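Local coordinates for putative chemotaxis protein (Desulfovibrio vulgaris str. Hildenborough, PDB 3H4Y) that probably acts as a CheX-type chemotaxis phosphatase, removing the phosphate from phosphorylated CheY response regulators, at residues A10-A15 against A105-M110; I27-G32 against I140-N145; V46-G51 against D90-V95; K66-A71 against G147-E152. All blocks are in the same frame, centred on the assembly; numbering follows the deposited sequence.

Contact 1: residues A10-A15 against A105-M110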
loop_
_atom_site.group_PDB
_atom_site.type_symbol
_atom_site.label_atom_id
_atom_site.label_comp_id
_atom_site.label_asym_id
_atom_site.label_seq_id
_atom_site.Cartn_x
_atom_site.Cartn_y
_atom_site.Cartn_z
ATOM N N ALA A 10 18.001 8.919 -4.661
ATOM C CA ALA A 10 17.949 7.708 -5.470
ATOM C C ALA A 10 19.071 6.744 -5.079
ATOM O O ALA A 10 18.941 5.549 -5.247
ATOM C CB ALA A 10 18.033 8.040 -6.953
ATOM N N LYS A 11 20.189 7.277 -4.581
ATOM C CA LYS A 11 21.345 6.440 -4.256
ATOM C C LYS A 11 21.078 5.274 -3.315
ATOM O O LYS A 11 21.385 4.130 -3.670
ATOM C CB LYS A 11 22.558 7.279 -3.793
ATOM C CG LYS A 11 23.111 8.174 -4.905
ATOM C CD LYS A 11 24.352 8.946 -4.445
ATOM C CE LYS A 11 24.870 9.885 -5.537
ATOM N NZ LYS A 11 25.921 10.825 -5.016
ATOM N N PRO A 12 20.486 5.537 -2.129
ATOM C CA PRO A 12 20.194 4.415 -1.218
ATOM C C PRO A 12 19.196 3.397 -1.819
ATOM O O PRO A 12 19.254 2.196 -1.509
ATOM C CB PRO A 12 19.677 5.113 0.053
ATOM C CG PRO A 12 19.305 6.502 -0.369
ATOM C CD PRO A 12 20.136 6.850 -1.529
ATOM N N PHE A 13 18.275 3.864 -2.659
ATOM C CA PHE A 13 17.334 2.952 -3.333
ATOM C C PHE A 13 17.974 2.080 -4.377
ATOM O O PHE A 13 17.640 0.891 -4.495
ATOM C CB PHE A 13 16.121 3.732 -3.870
ATOM C CG PHE A 13 15.168 4.109 -2.785
ATOM C CD1 PHE A 13 14.240 3.181 -2.310
ATOM C CD2 PHE A 13 15.245 5.356 -2.156
ATOM C CE1 PHE A 13 13.409 3.494 -1.263
ATOM C CE2 PHE A 13 14.399 5.669 -1.107
ATOM C CZ PHE A 13 13.476 4.714 -0.662
ATOM N N ILE A 14 18.883 2.660 -5.154
ATOM C CA ILE A 14 19.577 1.859 -6.158
ATOM C C ILE A 14 20.459 0.823 -5.455
ATOM O O ILE A 14 20.431 -0.351 -5.796
ATOM C CB ILE A 14 20.377 2.763 -7.109
ATOM C CG1 ILE A 14 19.422 3.575 -7.972
ATOM C CG2 ILE A 14 21.345 1.911 -7.988
ATOM C CD1 ILE A 14 20.124 4.743 -8.707
ATOM N N ALA A 15 21.226 1.251 -4.447
ATOM C CA ALA A 15 22.080 0.346 -3.726
ATOM C C ALA A 15 21.292 -0.787 -3.076
ATOM O O ALA A 15 21.663 -1.978 -3.188
ATOM C CB ALA A 15 22.897 1.117 -2.651
ATOM N N ALA A 105 18.016 2.569 6.008
ATOM C CA ALA A 105 19.322 2.647 6.697
ATOM C C ALA A 105 20.176 3.694 6.010
ATOM O O ALA A 105 20.851 4.497 6.675
ATOM C CB ALA A 105 20.038 1.280 6.699
ATOM N N GLY A 106 20.193 3.687 4.686
ATOM C CA GLY A 106 20.944 4.680 3.912
ATOM C C GLY A 106 20.412 6.105 4.064
ATOM O O GLY A 106 21.186 7.054 4.228
ATOM N N LEU A 107 19.090 6.256 3.999
ATOM C CA LEU A 107 18.434 7.566 4.194
ATOM C C LEU A 107 18.774 8.118 5.580
ATOM O O LEU A 107 19.020 9.321 5.731
ATOM C CB LEU A 107 16.920 7.458 4.019
ATOM C CG LEU A 107 16.478 7.226 2.589
ATOM C CD1 LEU A 107 15.032 6.740 2.605
ATOM C CD2 LEU A 107 16.636 8.456 1.703
ATOM N N ALA A 108 18.800 7.258 6.598
ATOM C CA ALA A 108 19.109 7.698 7.974
ATOM C C ALA A 108 20.543 8.222 8.079
ATOM O O ALA A 108 20.793 9.216 8.796
ATOM C CB ALA A 108 18.850 6.572 8.982
ATOM N N GLU A 109 21.469 7.609 7.351
ATOM C CA GLU A 109 22.858 8.125 7.212
ATOM C C GLU A 109 22.913 9.493 6.516
ATOM O O GLU A 109 23.816 10.300 6.789
ATOM C CB GLU A 109 23.742 7.106 6.490
ATOM C CG GLU A 109 23.956 5.840 7.328
ATOM C CD GLU A 109 24.547 4.673 6.537
ATOM O OE1 GLU A 109 24.792 4.832 5.316
ATOM O OE2 GLU A 109 24.753 3.588 7.144
HETATM N N MSE A 110 21.936 9.763 5.649
HETATM C CA MSE A 110 21.821 11.041 4.961
HETATM C C MSE A 110 21.037 12.059 5.792
HETATM O O MSE A 110 20.783 13.154 5.311
HETATM C CB MSE A 110 21.147 10.848 3.592
HETATM C CG MSE A 110 22.005 10.097 2.631
HETATM SE SE MSE A 110 20.911 9.662 1.053
HETATM C CE MSE A 110 20.674 11.396 0.326
#
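Pro12, near the start of helix 10-25, packs on the C-terminal end of helix 84-109, through Gly106 and Leu107 of its last turn and Met110 just beyond it, joining two helices that run nearly antiparallel. Their local axes are 152° apart and come within 8.9 Å of each other. Glycine at position 106 lets the backbones close in, and Pro12 CA lies 5.2 Å from Gly106 CA. The proline side chain points at the other helix: its CB rests over Gly106 CA, and CG is the atom both larger side chains touch. Leu107 CD2 reaches that CG at 3.9 Å, crossing the proline roughly at right angles. The selenium of Met110, a selenomethionine, comes to 3.8 Å from Pro12 CG and also meets CD. The bend at the last torsion of Met110 (chi3 69°) turns its CE aside, leaving SE as the atom that touches. Leu107 splits its branches between two partners, since CD1 goes deeper and lies 3.9 Å from Phe13 CE2, obliquely to the ring. Phe13 belongs to the core, where it also meets Phe153 and Met138, so the contact runs from buried Phe13 out to exposed Met110. Every side chain that meets across this interface is apolar, consistent with shape and burial, rather than polar pairing, holding the helix ends together.

Contact 2: residues I27-G32 against I140-N145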
loop_
_atom_site.group_PDB
_atom_site.type_symbol
_atom_site.label_atom_id
_atom_site.label_comp_id
_atom_site.label_asym_id
_atom_site.label_seq_id
_atom_site.Cartn_x
_atom_site.Cartn_y
_atom_site.Cartn_z
ATOM N N ILE A 27 19.838 -12.033 -9.047
ATOM C CA ILE A 27 19.503 -11.139 -10.163
ATOM C C ILE A 27 20.201 -9.820 -9.956
ATOM O O ILE A 27 20.140 -9.241 -8.866
ATOM C CB ILE A 27 17.961 -10.921 -10.276
ATOM C CG1 ILE A 27 17.289 -12.236 -10.614
ATOM C CG2 ILE A 27 17.618 -9.789 -11.295
ATOM C CD1 ILE A 27 15.763 -12.221 -10.470
ATOM N N GLN A 28 20.915 -9.359 -10.978
ATOM C CA GLN A 28 21.589 -8.053 -10.928
ATOM C C GLN A 28 20.740 -7.068 -11.748
ATOM O O GLN A 28 20.838 -7.037 -12.972
ATOM C CB GLN A 28 22.999 -8.170 -11.502
ATOM C CG GLN A 28 23.906 -9.101 -10.716
ATOM C CD GLN A 28 24.364 -8.528 -9.396
ATOM O OE1 GLN A 28 24.804 -9.268 -8.520
ATOM N NE2 GLN A 28 24.287 -7.206 -9.249
ATOM N N PRO A 29 19.896 -6.254 -11.079
ATOM C CA PRO A 29 19.018 -5.349 -11.817
ATOM C C PRO A 29 19.794 -4.106 -12.269
ATOM O O PRO A 29 20.680 -3.628 -11.546
ATOM C CB PRO A 29 17.952 -4.993 -10.780
ATOM C CG PRO A 29 18.695 -5.047 -9.496
ATOM C CD PRO A 29 19.728 -6.108 -9.626
ATOM N N GLN A 30 19.443 -3.593 -13.445
ATOM C CA GLN A 30 20.091 -2.413 -14.008
ATOM C C GLN A 30 19.162 -1.231 -13.865
ATOM O O GLN A 30 18.106 -1.207 -14.492
ATOM C CB GLN A 30 20.380 -2.657 -15.495
ATOM C CG GLN A 30 20.825 -1.421 -16.289
ATOM C CD GLN A 30 22.161 -0.918 -15.811
ATOM O OE1 GLN A 30 23.148 -1.644 -15.883
ATOM N NE2 GLN A 30 22.206 0.332 -15.304
ATOM N N PRO A 31 19.543 -0.226 -13.075
ATOM C CA PRO A 31 18.705 0.978 -12.986
ATOM C C PRO A 31 18.718 1.808 -14.266
ATOM O O PRO A 31 19.745 1.860 -14.985
ATOM C CB PRO A 31 19.365 1.777 -11.858
ATOM C CG PRO A 31 20.761 1.344 -11.875
ATOM C CD PRO A 31 20.761 -0.109 -12.256
ATOM N N GLY A 32 17.580 2.420 -14.568
ATOM C CA GLY A 32 17.469 3.468 -15.561
ATOM C C GLY A 32 17.626 4.804 -14.843
ATOM O O GLY A 32 18.252 4.890 -13.764
ATOM N N ILE A 140 12.269 5.060 -10.114
ATOM C CA ILE A 140 13.483 4.533 -10.758
ATOM C C ILE A 140 13.067 3.240 -11.443
ATOM O O ILE A 140 12.654 2.269 -10.765
ATOM C CB ILE A 140 14.653 4.245 -9.774
ATOM C CG1 ILE A 140 14.942 5.424 -8.834
ATOM C CG2 ILE A 140 15.954 3.803 -10.556
ATOM C CD1 ILE A 140 15.764 5.021 -7.627
ATOM N N PRO A 141 13.126 3.235 -12.779
ATOM C CA PRO A 141 12.886 1.963 -13.453
ATOM C C PRO A 141 14.139 1.076 -13.351
ATOM O O PRO A 141 15.269 1.573 -13.338
ATOM C CB PRO A 141 12.651 2.376 -14.892
ATOM C CG PRO A 141 13.498 3.634 -15.078
ATOM C CD PRO A 141 13.495 4.324 -13.709
ATOM N N PHE A 142 13.934 -0.234 -13.276
ATOM C CA PHE A 142 15.005 -1.217 -13.351
ATOM C C PHE A 142 14.673 -2.261 -14.434
ATOM O O PHE A 142 13.497 -2.596 -14.662
ATOM C CB PHE A 142 15.167 -1.939 -12.014
ATOM C CG PHE A 142 15.717 -1.083 -10.930
ATOM C CD1 PHE A 142 14.892 -0.205 -10.231
ATOM C CD2 PHE A 142 17.055 -1.176 -10.556
ATOM C CE1 PHE A 142 15.400 0.563 -9.191
ATOM C CE2 PHE A 142 17.557 -0.451 -9.525
ATOM C CZ PHE A 142 16.754 0.440 -8.846
ATOM N N LEU A 143 15.717 -2.749 -15.103
ATOM C CA LEU A 143 15.597 -3.838 -16.030
ATOM C C LEU A 143 16.287 -5.094 -15.495
ATOM O O LEU A 143 17.367 -5.034 -14.883
ATOM C CB LEU A 143 16.228 -3.471 -17.381
ATOM C CG LEU A 143 15.407 -2.587 -18.320
ATOM C CD1 LEU A 143 16.157 -2.381 -19.632
ATOM C CD2 LEU A 143 14.084 -3.240 -18.642
ATOM N N THR A 144 15.702 -6.248 -15.810
ATOM C CA THR A 144 16.332 -7.532 -15.583
ATOM C C THR A 144 16.223 -8.278 -16.920
ATOM O O THR A 144 15.550 -7.809 -17.852
ATOM C CB THR A 144 15.641 -8.376 -14.504
ATOM O OG1 THR A 144 14.373 -8.840 -14.984
ATOM C CG2 THR A 144 15.411 -7.561 -13.189
ATOM N N ASN A 145 16.849 -9.442 -16.978
ATOM C CA ASN A 145 16.746 -10.262 -18.192
ATOM C C ASN A 145 15.319 -10.692 -18.518
ATOM O O ASN A 145 15.022 -11.045 -19.674
ATOM C CB ASN A 145 17.605 -11.505 -18.067
ATOM C CG ASN A 145 19.086 -11.202 -17.987
ATOM O OD1 ASN A 145 19.564 -10.103 -18.345
ATOM N ND2 ASN A 145 19.831 -12.178 -17.474
HETATM O O HOH W 1 19.171 -9.171 -14.905
#
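Pro141 O receives the shortest bond of this pairing, from Gly32 N at 2.8 Å, nearly straight at 175°, and Pro31 CA adds a CH...O contact to the same oxygen. The bond belongs to an antiparallel beta ladder between strand 30-37, at the edge of the six-stranded sheet within this chain, and strand 137-144. Gln30 and Leu143 form its hydrogen-bonded pair: Gln30 N gives to Leu143 O and Leu143 N to Gln30 O, each over 2.9 Å. Phe142 CA-H also approaches Gln30 O, at 3.3 Å. In the non-hydrogen-bonded pair, Pro31 with Phe142, the proline nitrogen faces away from the partner strand, so its missing N-H costs the ladder nothing.

Pro29 and Pro31 straddle the Phe142 side chain. Pro31 CB lies 3.7 Å from Phe142 CE2 and Pro29 CB reaches CD2; Pro29 CB and Pro31 CA meet the ring obliquely. Phe149 stacks on the ring from the side that Pro29 takes, and Thr17 of helix 10-25 also packs on Phe142. Beyond the ladder, Ile27 CG2 touches Thr144 CG2 at 3.7 Å, while Thr144 OG1 is held by His146 N. Gln30 folds back on its own strand: CG is anti to the backbone N, chi1 169°, the chain bends at the next bond, and NE2 donates to Pro31 O at 2.9 Å. Where the strands part, a water accepts from Asn145 N at 3.1 Å and bonds weakly to Gln28 O.

Contact 3: residues V46-G51 against D90-V95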
loop_
_atom_site.group_PDB
_atom_site.type_symbol
_atom_site.label_atom_id
_atom_site.label_comp_id
_atom_site.label_asym_id
_atom_site.label_seq_id
_atom_site.Cartn_x
_atom_site.Cartn_y
_atom_site.Cartn_z
ATOM N N VAL A 46 2.356 -7.026 -10.405
ATOM C CA VAL A 46 2.506 -7.383 -8.995
ATOM C C VAL A 46 3.277 -6.255 -8.334
ATOM O O VAL A 46 4.358 -5.881 -8.810
ATOM C CB VAL A 46 3.266 -8.726 -8.786
ATOM C CG1 VAL A 46 3.065 -9.197 -7.324
ATOM C CG2 VAL A 46 2.770 -9.820 -9.791
ATOM N N SER A 47 2.738 -5.687 -7.269
ATOM C CA SER A 47 3.432 -4.642 -6.556
ATOM C C SER A 47 3.445 -4.932 -5.079
ATOM O O SER A 47 2.640 -5.749 -4.564
ATOM C CB SER A 47 2.704 -3.304 -6.705
ATOM O OG SER A 47 2.650 -2.860 -8.064
ATOM N N ALA A 48 4.331 -4.211 -4.368
ATOM C CA ALA A 48 4.199 -4.114 -2.943
ATOM C C ALA A 48 4.368 -2.672 -2.494
ATOM O O ALA A 48 5.188 -1.952 -3.044
ATOM C CB ALA A 48 5.216 -5.044 -2.161
ATOM N N VAL A 49 3.639 -2.312 -1.443
ATOM C CA VAL A 49 3.624 -0.944 -0.892
ATOM C C VAL A 49 3.967 -1.032 0.586
ATOM O O VAL A 49 3.471 -1.913 1.272
ATOM C CB VAL A 49 2.249 -0.254 -1.096
ATOM C CG1 VAL A 49 2.163 1.105 -0.361
ATOM C CG2 VAL A 49 1.925 -0.079 -2.594
ATOM N N ILE A 50 4.842 -0.132 1.034
ATOM C CA ILE A 50 5.213 0.038 2.441
ATOM C C ILE A 50 5.019 1.495 2.781
ATOM O O ILE A 50 5.430 2.388 2.044
ATOM C CB ILE A 50 6.661 -0.377 2.699
ATOM C CG1 ILE A 50 6.751 -1.905 2.635
ATOM C CG2 ILE A 50 7.219 0.230 4.013
ATOM C CD1 ILE A 50 8.150 -2.457 2.731
ATOM N N GLY A 51 4.409 1.752 3.925
ATOM C CA GLY A 51 4.285 3.117 4.447
ATOM C C GLY A 51 5.466 3.429 5.331
ATOM O O GLY A 51 5.919 2.574 6.104
ATOM N N ASP A 90 4.630 -13.624 -1.059
ATOM C CA ASP A 90 5.600 -13.621 0.045
ATOM C C ASP A 90 6.943 -13.139 -0.436
ATOM O O ASP A 90 7.567 -12.319 0.253
ATOM C CB ASP A 90 5.715 -15.000 0.699
ATOM C CG ASP A 90 4.450 -15.425 1.405
ATOM O OD1 ASP A 90 3.556 -14.585 1.697
ATOM O OD2 ASP A 90 4.369 -16.625 1.711
ATOM N N ALA A 91 7.358 -13.563 -1.622
ATOM C CA ALA A 91 8.621 -13.132 -2.226
ATOM C C ALA A 91 8.670 -11.628 -2.530
ATOM O O ALA A 91 9.652 -10.977 -2.135
ATOM C CB ALA A 91 8.894 -13.902 -3.505
ATOM N N VAL A 92 7.662 -11.098 -3.247
ATOM C CA VAL A 92 7.576 -9.675 -3.550
ATOM C C VAL A 92 7.513 -8.895 -2.242
ATOM O O VAL A 92 8.163 -7.878 -2.122
ATOM C CB VAL A 92 6.416 -9.312 -4.521
ATOM C CG1 VAL A 92 6.261 -7.846 -4.688
ATOM C CG2 VAL A 92 6.715 -9.953 -5.904
ATOM N N GLY A 93 6.719 -9.359 -1.282
ATOM C CA GLY A 93 6.664 -8.685 0.022
ATOM C C GLY A 93 8.032 -8.642 0.717
ATOM O O GLY A 93 8.444 -7.593 1.221
ATOM N N GLU A 94 8.720 -9.789 0.733
ATOM C CA GLU A 94 10.017 -9.881 1.378
ATOM C C GLU A 94 11.042 -8.998 0.703
ATOM O O GLU A 94 11.846 -8.337 1.397
ATOM C CB GLU A 94 10.529 -11.319 1.414
ATOM C CG GLU A 94 9.792 -12.161 2.416
ATOM C CD GLU A 94 10.036 -13.643 2.227
ATOM O OE1 GLU A 94 11.043 -13.995 1.546
ATOM O OE2 GLU A 94 9.211 -14.432 2.749
ATOM N N VAL A 95 11.106 -9.047 -0.628
ATOM C CA VAL A 95 12.033 -8.198 -1.352
ATOM C C VAL A 95 11.787 -6.717 -1.056
ATOM O O VAL A 95 12.717 -5.930 -0.791
ATOM C CB VAL A 95 11.955 -8.463 -2.886
ATOM C CG1 VAL A 95 12.479 -7.280 -3.696
ATOM C CG2 VAL A 95 12.715 -9.685 -3.200
#
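With CG1 trans to the backbone N (chi1 174°), Val92 spreads its two methyls along segment 46-51, CG1 facing Ala48 and CG2 facing Val46. This is helix-on-sheet packing: helix 84-109, the long helix of the CheX fold, lies against strand 47-54 of the six-stranded antiparallel sheet. The same helix carries Glu94 and Asn97, spaced as in the phosphatase motif of CheX relatives. The local axes come within 8.0 Å and diverge by 41°; the nearest CA atoms, those of Ala48 and Gly93, are 6.0 Å apart, with no side chain larger than a methyl between them. Ala48 CB lies 3.9 Å from Val92 CG1 and faces the turn between Val92 and Gly93, a little farther from Gly93 CA. Val92 CG1 also sits over the carbonyl carbon of Ser47.

At the corner where the chain enters the strand, Val46 CG1 comes to 4.0 Å from Val92 CG2. The side chain of Ser47 leaves from the opposite face of the strand, and its OG hydrogen-bonds to His127 and Thr63. Val49 also turns away from the helix and packs on Ser120 of the second subunit. Val46 and Val49 were each modelled in two conformers, so their contacts are less certain. Farther along, Thr96 continues the packing against Ala48 and Ile50. The closest approach to the helix backbone is from Ala48 CB, 4.1 Å from Val92 O.

Contact 4: residues K66-A71 against G147-E152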
loop_
_atom_site.group_PDB
_atom_site.type_symbol
_atom_site.label_atom_id
_atom_site.label_comp_id
_atom_site.label_asym_id
_atom_site.label_seq_id
_atom_site.Cartn_x
_atom_site.Cartn_y
_atom_site.Cartn_z
ATOM N N LYS A 66 4.730 -8.947 -14.834
ATOM C CA LYS A 66 4.510 -10.338 -14.499
ATOM C C LYS A 66 5.748 -11.226 -14.791
ATOM O O LYS A 66 6.173 -12.060 -13.951
ATOM C CB LYS A 66 3.262 -10.838 -15.251
ATOM C CG LYS A 66 2.915 -12.255 -14.931
ATOM C CD LYS A 66 1.736 -12.739 -15.795
ATOM C CE LYS A 66 0.497 -11.865 -15.625
ATOM N NZ LYS A 66 -0.682 -12.438 -16.358
ATOM N N SER A 67 6.357 -11.065 -15.962
ATOM C CA SER A 67 7.486 -11.901 -16.313
ATOM C C SER A 67 8.655 -11.635 -15.377
ATOM O O SER A 67 9.378 -12.547 -15.003
ATOM C CB SER A 67 7.919 -11.704 -17.767
ATOM O OG SER A 67 8.284 -10.374 -18.022
ATOM N N CYS A 68 8.796 -10.379 -14.956
ATOM C CA CYS A 68 9.884 -10.008 -14.061
ATOM C C CYS A 68 9.687 -10.671 -12.685
ATOM O O CYS A 68 10.625 -11.241 -12.114
ATOM C CB CYS A 68 9.956 -8.482 -13.943
ATOM S SG CYS A 68 11.422 -7.910 -13.050
ATOM N N ALA A 69 8.439 -10.641 -12.188
ATOM C CA ALA A 69 8.106 -11.207 -10.876
ATOM C C ALA A 69 8.260 -12.722 -10.883
ATOM O O ALA A 69 8.768 -13.300 -9.928
ATOM C CB ALA A 69 6.692 -10.830 -10.494
ATOM N N ILE A 70 7.824 -13.377 -11.956
ATOM C CA ILE A 70 7.953 -14.841 -12.049
ATOM C C ILE A 70 9.425 -15.248 -11.959
ATOM O O ILE A 70 9.791 -16.173 -11.222
ATOM C CB ILE A 70 7.303 -15.396 -13.329
ATOM C CG1 ILE A 70 5.785 -15.272 -13.238
ATOM C CG2 ILE A 70 7.685 -16.867 -13.551
ATOM C CD1 ILE A 70 5.066 -15.490 -14.602
ATOM N N ALA A 71 10.299 -14.542 -12.678
ATOM C CA ALA A 71 11.709 -14.843 -12.645
ATOM C C ALA A 71 12.334 -14.555 -11.309
ATOM O O ALA A 71 13.235 -15.300 -10.850
ATOM C CB ALA A 71 12.441 -14.042 -13.759
ATOM N N GLY A 147 12.400 -8.746 -17.617
ATOM C CA GLY A 147 11.421 -7.691 -17.657
ATOM C C GLY A 147 11.838 -6.491 -16.860
ATOM O O GLY A 147 13.023 -6.301 -16.619
ATOM N N GLU A 148 10.853 -5.684 -16.476
ATOM C CA GLU A 148 11.064 -4.408 -15.814
ATOM C C GLU A 148 10.347 -4.347 -14.463
ATOM O O GLU A 148 9.322 -5.031 -14.241
ATOM C CB GLU A 148 10.473 -3.311 -16.721
ATOM C CG GLU A 148 10.728 -1.848 -16.316
ATOM C CD GLU A 148 9.758 -1.231 -15.297
ATOM O OE1 GLU A 148 8.624 -1.703 -15.073
ATOM O OE2 GLU A 148 10.145 -0.203 -14.723
ATOM N N PHE A 149 10.854 -3.497 -13.590
ATOM C CA PHE A 149 10.142 -3.130 -12.371
ATOM C C PHE A 149 10.488 -1.692 -12.023
ATOM O O PHE A 149 11.528 -1.191 -12.455
ATOM C CB PHE A 149 10.373 -4.088 -11.216
ATOM C CG PHE A 149 11.792 -4.105 -10.665
ATOM C CD1 PHE A 149 12.745 -4.966 -11.171
ATOM C CD2 PHE A 149 12.145 -3.308 -9.581
ATOM C CE1 PHE A 149 14.013 -5.015 -10.652
ATOM C CE2 PHE A 149 13.401 -3.362 -9.046
ATOM C CZ PHE A 149 14.348 -4.235 -9.579
ATOM N N THR A 150 9.613 -1.035 -11.261
ATOM C CA THR A 150 9.807 0.357 -10.880
ATOM C C THR A 150 9.750 0.518 -9.376
ATOM O O THR A 150 8.801 0.044 -8.739
ATOM C CB THR A 150 8.759 1.275 -11.534
ATOM O OG1 THR A 150 8.901 1.199 -12.954
ATOM C CG2 THR A 150 8.905 2.702 -11.080
ATOM N N VAL A 151 10.770 1.158 -8.831
ATOM C CA VAL A 151 10.829 1.508 -7.416
ATOM C C VAL A 151 10.409 2.984 -7.237
ATOM O O VAL A 151 10.875 3.864 -7.973
ATOM C CB VAL A 151 12.246 1.293 -6.814
ATOM C CG1 VAL A 151 12.317 1.807 -5.327
ATOM C CG2 VAL A 151 12.663 -0.181 -6.928
ATOM N N GLU A 152 9.479 3.235 -6.303
ATOM C CA GLU A 152 9.045 4.603 -6.006
ATOM C C GLU A 152 9.247 4.928 -4.530
ATOM O O GLU A 152 9.252 4.049 -3.689
ATOM C CB GLU A 152 7.572 4.836 -6.381
ATOM C CG GLU A 152 7.253 4.730 -7.820
ATOM C CD GLU A 152 5.880 5.317 -8.089
ATOM O OE1 GLU A 152 4.944 5.051 -7.289
ATOM O OE2 GLU A 152 5.713 6.049 -9.092
#
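Cys68 SG comes up to the edge of the Phe149 ring, 3.7 Å from CD1, in a sulfur-aromatic contact. It sits near the ring plane, 75° off the normal and 5.0 Å from the centroid. The CB of Cys68 presses on the strand backbone, 3.5 Å from Glu148 O. Next to it, Gly147 lets the helix approach very closely: Cys68 CA and Gly147 CA are 4.5 Å apart, and Ser67 OG lies over Gly147 CA at 4.1 Å.

These positions are set by torsions and by a second shell. Cys68 carries SG anti to its own N (chi1 -171°), which carries the sulfur over to the ring edge. Ser67 OG hydrogen-bonds to His146 O, tying the first turn of the helix to the hairpin that leads into Gly147. Phe64 also meets the Phe149 ring. The opening turns of helix 66-77, residues 66-71, cross segment 147-152 almost perpendicularly, at 93°, with Thr144 of strand 137-144 beside Cys68 and with Thr17 and Leu21 of helix 10-25 packed on Phe149.

Overall arrangement
Contacts 2 and 4 are immediate neighbours, their centres about 9 Å apart, because strands 137-144 and 147-155 pair in the sheet: Phe142 N lies 2.7 Å from Phe149 O, a probable hydrogen bond. Contact 1 joins this core from helix 10-25, where Ile140 CD1 meets Ala10 CB at 3.8 Å and Phe13 CD1 meets Val151 CG1 at 3.8 Å. Contact 3 touches contact 4 through Val46 and Ala69, with about 11 Å between centres. Contacts 1 and 3 grip the same helix, 84-109, with centres about 18 Å apart. In CheX relatives the corresponding long helix carries the phosphatase motif; contact 3 seats that helix on the sheet, and contact 1 packs its C-terminal end against helix 10-25.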